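PDB 4NPR: xyloglucan-specific endo-beta-1,4-glucanase GH12 from Aspergillus niveus, which probably hydrolyses internal beta-1,4-glucosidic linkages of xyloglucan, with retention of the beta configuration, to give xyloglucan oligosaccharides. Local coordinates for residues Met140-Ala145 and Ser183-Ser188; Leu127-Gly132 and Ser212-Val217. All blocks are in the same frame, centred on the assembly; numbering follows the deposited sequence.

Contact 1. Residues Met140-Ala145 and Ser183-Ser188; sequences MVWLGA and SFVAQS
Trp142 lies alongside Val185, the two side chains pointing the same way from neighbouring strands. Methyl CG2 of Val185 sits over one face of the indole, 4.3 Å from the centroid of the five-membered ring of Trp142, in a CH-pi contact offset toward the rim. With CG of Trp142 anti to its own carbonyl carbon (chi1 -69°), the indole stands off the sheet with its CD1-NE1 edge turned toward Met140, whose CB meets the ring edge in plane. NE1 of Trp142 also gives a weak hydrogen bond to SD of Met140, 3.7 Å away. Tryptophan suits this place because it offers a flat face to Val185 and an N-H to the sulfur, and a beta-branched valine because it presents a methyl to that face. Phe184 takes the other face of the sheet with Val141. Its ring edge lies near O of Met140, CD1 of Phe184 being 3.4 Å from that oxygen. Phe200 of helix 198-207 meets the ring edge-to-face, and Tyr203 and Leu204 also touch it, so a large apolar side chain fits this buried spot. The backbones are joined by three bonds: N of Phe184 to O of Met140, N of Trp142 to O of Phe184 (2.7 Å, nearly straight), and N of Ala186 to O of Trp142. Trp142 thus both gives and accepts, as every second residue does in a parallel pair, here within the mixed sheet of the family 12 beta-jelly roll.

Contact 2. Residues Leu127-Gly132 and Ser212-Val217; sequences LSTSPG and SDLYLV
Ser128 and Tyr215 form a hydrogen-bonded pair of an antiparallel ladder, at the end of the larger sheet of the beta-jelly roll. Both polar backbone atoms of each residue are used: N of Ser128 gives to O of Tyr215 at 3.0 Å, and N of Tyr215 gives to O of Ser128 at 2.8 Å. O of Tyr215 also receives a CA-H...O contact from CA of Leu127, 3.2 Å away. The next pair, Leu127 with Leu216, is non-hydrogen-bonded, and the backbone of Leu127 bonds instead to Asn136 and Tyr137, while that of Leu216 bonds to Lys96; each strand is therefore tied to its other neighbour. Leucines suit this buried face: CD2 of Leu127 rests 3.6 Å from CA of Leu216, and Phe201 of helix 198-207 also touches Leu127. Just before the strand, Leu214 crosses Leu127 at about a right angle, their CD1 methyls meeting. On the other face, CG1 of Val217 packs against CB of Ser128, a side chain small enough to fit beside it. With CG of Tyr215 anti to its carbonyl carbon (chi1 -69°), the ring is set beside Thr129-Pro131, its edge near O of Thr129. A proline fits well here, since its stiff ring presents carbon to the aromatic: CD of Pro131 stands over the Tyr215 face, 3.8 Å from the ring centroid and 16° off its normal.

Overall arrangement
Both contacts belong to the nine-stranded mixed sheet of the jelly roll. Contact 2 pairs strand 117-128 with 215-226; contact 1 pairs 137-146 with 179-186. With strands 117-128 and 137-146, which follow each other in the chain, paired in between, the four run in the order 215-226, 117-128, 137-146, 179-186 across the sheet. The contact centres are 23 Å apart, with nearest atoms about 9 Å apart and no touch. Contact 1 is buried nearer the middle of the protein, contact 2 partly exposed toward its periphery. Along the chain contact 1 is nested within the loop closed by contact 2, so residues distant in sequence close one continuous sheet, and helix 198-207 touches residues of both contacts.

Contact 1. Residues Met140-Ala145 and Ser183-Ser188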
loop_
_atom_site.group_PDB
_atom_site.type_symbol
_atom_site.label_atom_id
_atom_site.label_comp_id
_atom_site.label_asym_id
_atom_site.label_seq_id
_atom_site.Cartn_x
_atom_site.Cartn_y
_atom_site.Cartn_z
ATOM N N MET A 140 -6.413 1.409 -3.042
ATOM C CA MET A 140 -5.008 1.190 -3.250
ATOM C C MET A 140 -4.523 2.151 -4.318
ATOM O O MET A 140 -5.233 2.471 -5.268
ATOM C CB MET A 140 -4.711 -0.236 -3.695
ATOM C CG MET A 140 -5.401 -1.333 -2.915
ATOM S SD MET A 140 -4.494 -2.915 -3.051
ATOM C CE MET A 140 -2.975 -2.695 -2.119
ATOM N N VAL A 141 -3.279 2.569 -4.166
ATOM C CA VAL A 141 -2.647 3.393 -5.155
ATOM C C VAL A 141 -1.319 2.771 -5.444
ATOM O O VAL A 141 -0.420 2.783 -4.606
ATOM C CB VAL A 141 -2.498 4.846 -4.683
ATOM C CG1 VAL A 141 -1.825 5.647 -5.769
ATOM C CG2 VAL A 141 -3.878 5.427 -4.345
ATOM N N TRP A 142 -1.236 2.189 -6.632
ATOM C CA TRP A 142 -0.059 1.464 -7.069
ATOM C C TRP A 142 0.878 2.425 -7.808
ATOM O O TRP A 142 0.578 2.923 -8.895
ATOM C CB TRP A 142 -0.451 0.323 -7.994
ATOM C CG TRP A 142 -1.188 -0.824 -7.365
ATOM C CD1 TRP A 142 -2.073 -0.784 -6.303
ATOM C CD2 TRP A 142 -1.142 -2.173 -7.778
ATOM N NE1 TRP A 142 -2.541 -2.039 -6.020
ATOM C CE2 TRP A 142 -1.990 -2.912 -6.920
ATOM C CE3 TRP A 142 -0.457 -2.844 -8.780
ATOM C CZ2 TRP A 142 -2.149 -4.298 -7.041
ATOM C CZ3 TRP A 142 -0.611 -4.238 -8.899
ATOM C CH2 TRP A 142 -1.444 -4.939 -8.049
ATOM N N LEU A 143 2.046 2.666 -7.229
ATOM C CA LEU A 143 3.087 3.374 -7.976
ATOM C C LEU A 143 3.888 2.430 -8.846
ATOM O O LEU A 143 4.608 2.862 -9.778
ATOM C CB LEU A 143 3.982 4.134 -7.007
ATOM C CG LEU A 143 3.197 5.109 -6.156
ATOM C CD1 LEU A 143 4.197 5.840 -5.325
ATOM C CD2 LEU A 143 2.321 6.092 -6.941
ATOM N N GLY A 144 3.751 1.140 -8.542
ATOM C CA GLY A 144 4.605 0.108 -9.141
ATOM C C GLY A 144 3.816 -1.149 -9.382
ATOM O O GLY A 144 3.177 -1.649 -8.468
ATOM N N ALA A 145 3.844 -1.627 -10.634
ATOM C CA ALA A 145 3.304 -2.936 -11.026
ATOM C C ALA A 145 4.375 -3.739 -11.772
ATOM O O ALA A 145 4.463 -3.718 -12.994
ATOM C CB ALA A 145 2.073 -2.767 -11.886
ATOM N N SER A 183 -8.670 0.068 -6.924
ATOM C CA SER A 183 -7.225 0.095 -7.133
ATOM C C SER A 183 -6.825 1.015 -8.276
ATOM O O SER A 183 -7.235 0.808 -9.408
ATOM C CB SER A 183 -6.691 -1.304 -7.414
ATOM O OG SER A 183 -6.742 -2.095 -6.256
ATOM N N PHE A 184 -6.014 2.028 -7.941
ATOM C CA PHE A 184 -5.505 2.972 -8.907
ATOM C C PHE A 184 -4.135 2.445 -9.261
ATOM O O PHE A 184 -3.269 2.341 -8.411
ATOM C CB PHE A 184 -5.382 4.370 -8.302
ATOM C CG PHE A 184 -6.698 5.004 -7.963
ATOM C CD1 PHE A 184 -7.379 4.644 -6.826
ATOM C CD2 PHE A 184 -7.240 5.985 -8.775
ATOM C CE1 PHE A 184 -8.587 5.227 -6.521
ATOM C CE2 PHE A 184 -8.443 6.578 -8.477
ATOM C CZ PHE A 184 -9.114 6.193 -7.349
ATOM N N VAL A 185 -3.944 2.083 -10.510
ATOM C CA VAL A 185 -2.697 1.501 -10.930
ATOM C C VAL A 185 -2.051 2.430 -11.938
ATOM O O VAL A 185 -2.601 2.650 -13.052
ATOM C CB VAL A 185 -2.924 0.138 -11.587
ATOM C CG1 VAL A 185 -1.581 -0.419 -12.072
ATOM C CG2 VAL A 185 -3.623 -0.831 -10.616
ATOM N N ALA A 186 -0.910 3.003 -11.553
ATOM C CA ALA A 186 -0.279 4.002 -12.399
ATOM C C ALA A 186 0.170 3.374 -13.716
ATOM O O ALA A 186 0.690 2.257 -13.730
ATOM C CB ALA A 186 0.883 4.645 -11.691
ATOM N N GLN A 187 -0.084 4.067 -14.816
ATOM C CA GLN A 187 0.303 3.594 -16.153
ATOM C C GLN A 187 1.833 3.520 -16.391
ATOM O O GLN A 187 2.278 2.697 -17.177
ATOM C CB GLN A 187 -0.362 4.477 -17.225
ATOM C CG GLN A 187 -1.864 4.357 -17.166
ATOM C CD GLN A 187 -2.622 4.995 -18.325
ATOM O OE1 GLN A 187 -2.183 5.953 -18.986
ATOM N NE2 GLN A 187 -3.812 4.477 -18.541
ATOM N N SER A 188 2.606 4.402 -15.753
ATOM C CA SER A 188 4.064 4.296 -15.715
ATOM C C SER A 188 4.502 3.990 -14.318
ATOM O O SER A 188 3.988 4.549 -13.365
ATOM C CB SER A 188 4.753 5.595 -16.135
ATOM O OG SER A 188 4.346 5.986 -17.440
#

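Contact 2. Residues Leu127-Gly132 and Ser212-Val217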
loop_
_atom_site.group_PDB
_atom_site.type_symbol
_atom_site.label_atom_id
_atom_site.label_comp_id
_atom_site.label_asym_id
_atom_site.label_seq_id
_atom_site.Cartn_x
_atom_site.Cartn_y
_atom_site.Cartn_z
ATOM N N LEU A 127 -11.430 2.392 4.611
ATOM C CA LEU A 127 -12.560 3.120 5.154
ATOM C C LEU A 127 -13.457 2.257 6.009
ATOM O O LEU A 127 -13.474 1.017 5.868
ATOM C CB LEU A 127 -13.393 3.667 4.043
ATOM C CG LEU A 127 -12.584 4.560 3.147
ATOM C CD1 LEU A 127 -13.466 5.075 2.027
ATOM C CD2 LEU A 127 -12.037 5.689 3.977
ATOM N N SER A 128 -14.197 2.910 6.912
ATOM C CA SER A 128 -15.206 2.229 7.716
ATOM C C SER A 128 -16.340 3.162 8.074
ATOM O O SER A 128 -16.189 4.393 7.994
ATOM C CB SER A 128 -14.611 1.616 8.951
ATOM O OG SER A 128 -15.531 0.671 9.455
ATOM N N THR A 129 -17.477 2.568 8.448
ATOM C CA THR A 129 -18.675 3.333 8.802
ATOM C C THR A 129 -18.595 3.908 10.224
ATOM O O THR A 129 -19.281 4.892 10.534
ATOM C CB THR A 129 -19.988 2.499 8.657
ATOM O OG1 THR A 129 -20.002 1.388 9.578
ATOM C CG2 THR A 129 -20.148 1.969 7.237
ATOM N N SER A 130 -17.763 3.329 11.084
ATOM C CA SER A 130 -17.498 3.931 12.405
ATOM C C SER A 130 -15.996 3.868 12.670
ATOM O O SER A 130 -15.316 3.045 12.052
ATOM C CB SER A 130 -18.267 3.185 13.497
ATOM O OG SER A 130 -17.737 1.871 13.682
ATOM N N PRO A 131 -15.470 4.708 13.599
ATOM C CA PRO A 131 -14.005 4.699 13.834
ATOM C C PRO A 131 -13.395 3.323 14.162
ATOM O O PRO A 131 -12.287 3.031 13.744
ATOM C CB PRO A 131 -13.804 5.698 15.003
ATOM C CG PRO A 131 -15.044 6.536 15.065
ATOM C CD PRO A 131 -16.163 5.689 14.467
ATOM N N GLY A 132 -14.113 2.490 14.900
ATOM C CA GLY A 132 -13.616 1.170 15.299
ATOM C C GLY A 132 -14.155 0.055 14.437
ATOM O O GLY A 132 -13.758 -1.092 14.591
ATOM N N SER A 212 -18.849 10.518 1.544
ATOM C CA SER A 212 -17.874 11.219 2.371
ATOM C C SER A 212 -18.178 11.116 3.869
ATOM O O SER A 212 -17.360 11.545 4.690
ATOM C CB SER A 212 -17.689 12.678 1.929
ATOM O OG SER A 212 -18.901 13.371 1.982
ATOM N N ASP A 213 -19.306 10.512 4.237
ATOM C CA ASP A 213 -19.596 10.307 5.649
ATOM C C ASP A 213 -18.746 9.154 6.243
ATOM O O ASP A 213 -18.726 8.942 7.458
ATOM C CB ASP A 213 -21.111 10.061 5.859
ATOM C CG ASP A 213 -21.606 10.478 7.259
ATOM O OD1 ASP A 213 -20.969 11.339 7.901
ATOM O OD2 ASP A 213 -22.651 9.953 7.722
ATOM N N LEU A 214 -18.046 8.418 5.396
ATOM C CA LEU A 214 -17.215 7.324 5.867
ATOM C C LEU A 214 -15.993 7.865 6.581
ATOM O O LEU A 214 -15.608 9.011 6.345
ATOM C CB LEU A 214 -16.794 6.419 4.705
ATOM C CG LEU A 214 -17.950 5.719 3.954
ATOM C CD1 LEU A 214 -17.461 5.107 2.640
ATOM C CD2 LEU A 214 -18.656 4.647 4.791
ATOM N N TYR A 215 -15.413 7.030 7.443
ATOM C CA TYR A 215 -14.165 7.309 8.188
ATOM C C TYR A 215 -12.932 6.742 7.508
ATOM O O TYR A 215 -12.901 5.575 7.211
ATOM C CB TYR A 215 -14.210 6.679 9.591
ATOM C CG TYR A 215 -15.197 7.324 10.528
ATOM C CD1 TYR A 215 -16.524 6.887 10.598
ATOM C CD2 TYR A 215 -14.817 8.408 11.332
ATOM C CE1 TYR A 215 -17.442 7.513 11.450
ATOM C CE2 TYR A 215 -15.717 9.041 12.190
ATOM C CZ TYR A 215 -17.025 8.602 12.246
ATOM O OH TYR A 215 -17.901 9.226 13.099
ATOM N N LEU A 216 -11.891 7.552 7.316
ATOM C CA LEU A 216 -10.540 7.038 6.978
ATOM C C LEU A 216 -9.958 6.414 8.218
ATOM O O LEU A 216 -9.802 7.124 9.169
ATOM C CB LEU A 216 -9.629 8.194 6.507
ATOM C CG LEU A 216 -8.154 7.949 6.117
ATOM C CD1 LEU A 216 -7.955 6.738 5.216
ATOM C CD2 LEU A 216 -7.616 9.192 5.405
ATOM N N VAL A 217 -9.671 5.113 8.241
ATOM C CA VAL A 217 -9.145 4.457 9.471
ATOM C C VAL A 217 -7.748 3.793 9.451
ATOM O O VAL A 217 -7.244 3.402 10.519
ATOM C CB VAL A 217 -10.127 3.417 10.072
ATOM C CG1 VAL A 217 -11.514 4.017 10.196
ATOM C CG2 VAL A 217 -10.163 2.113 9.270
#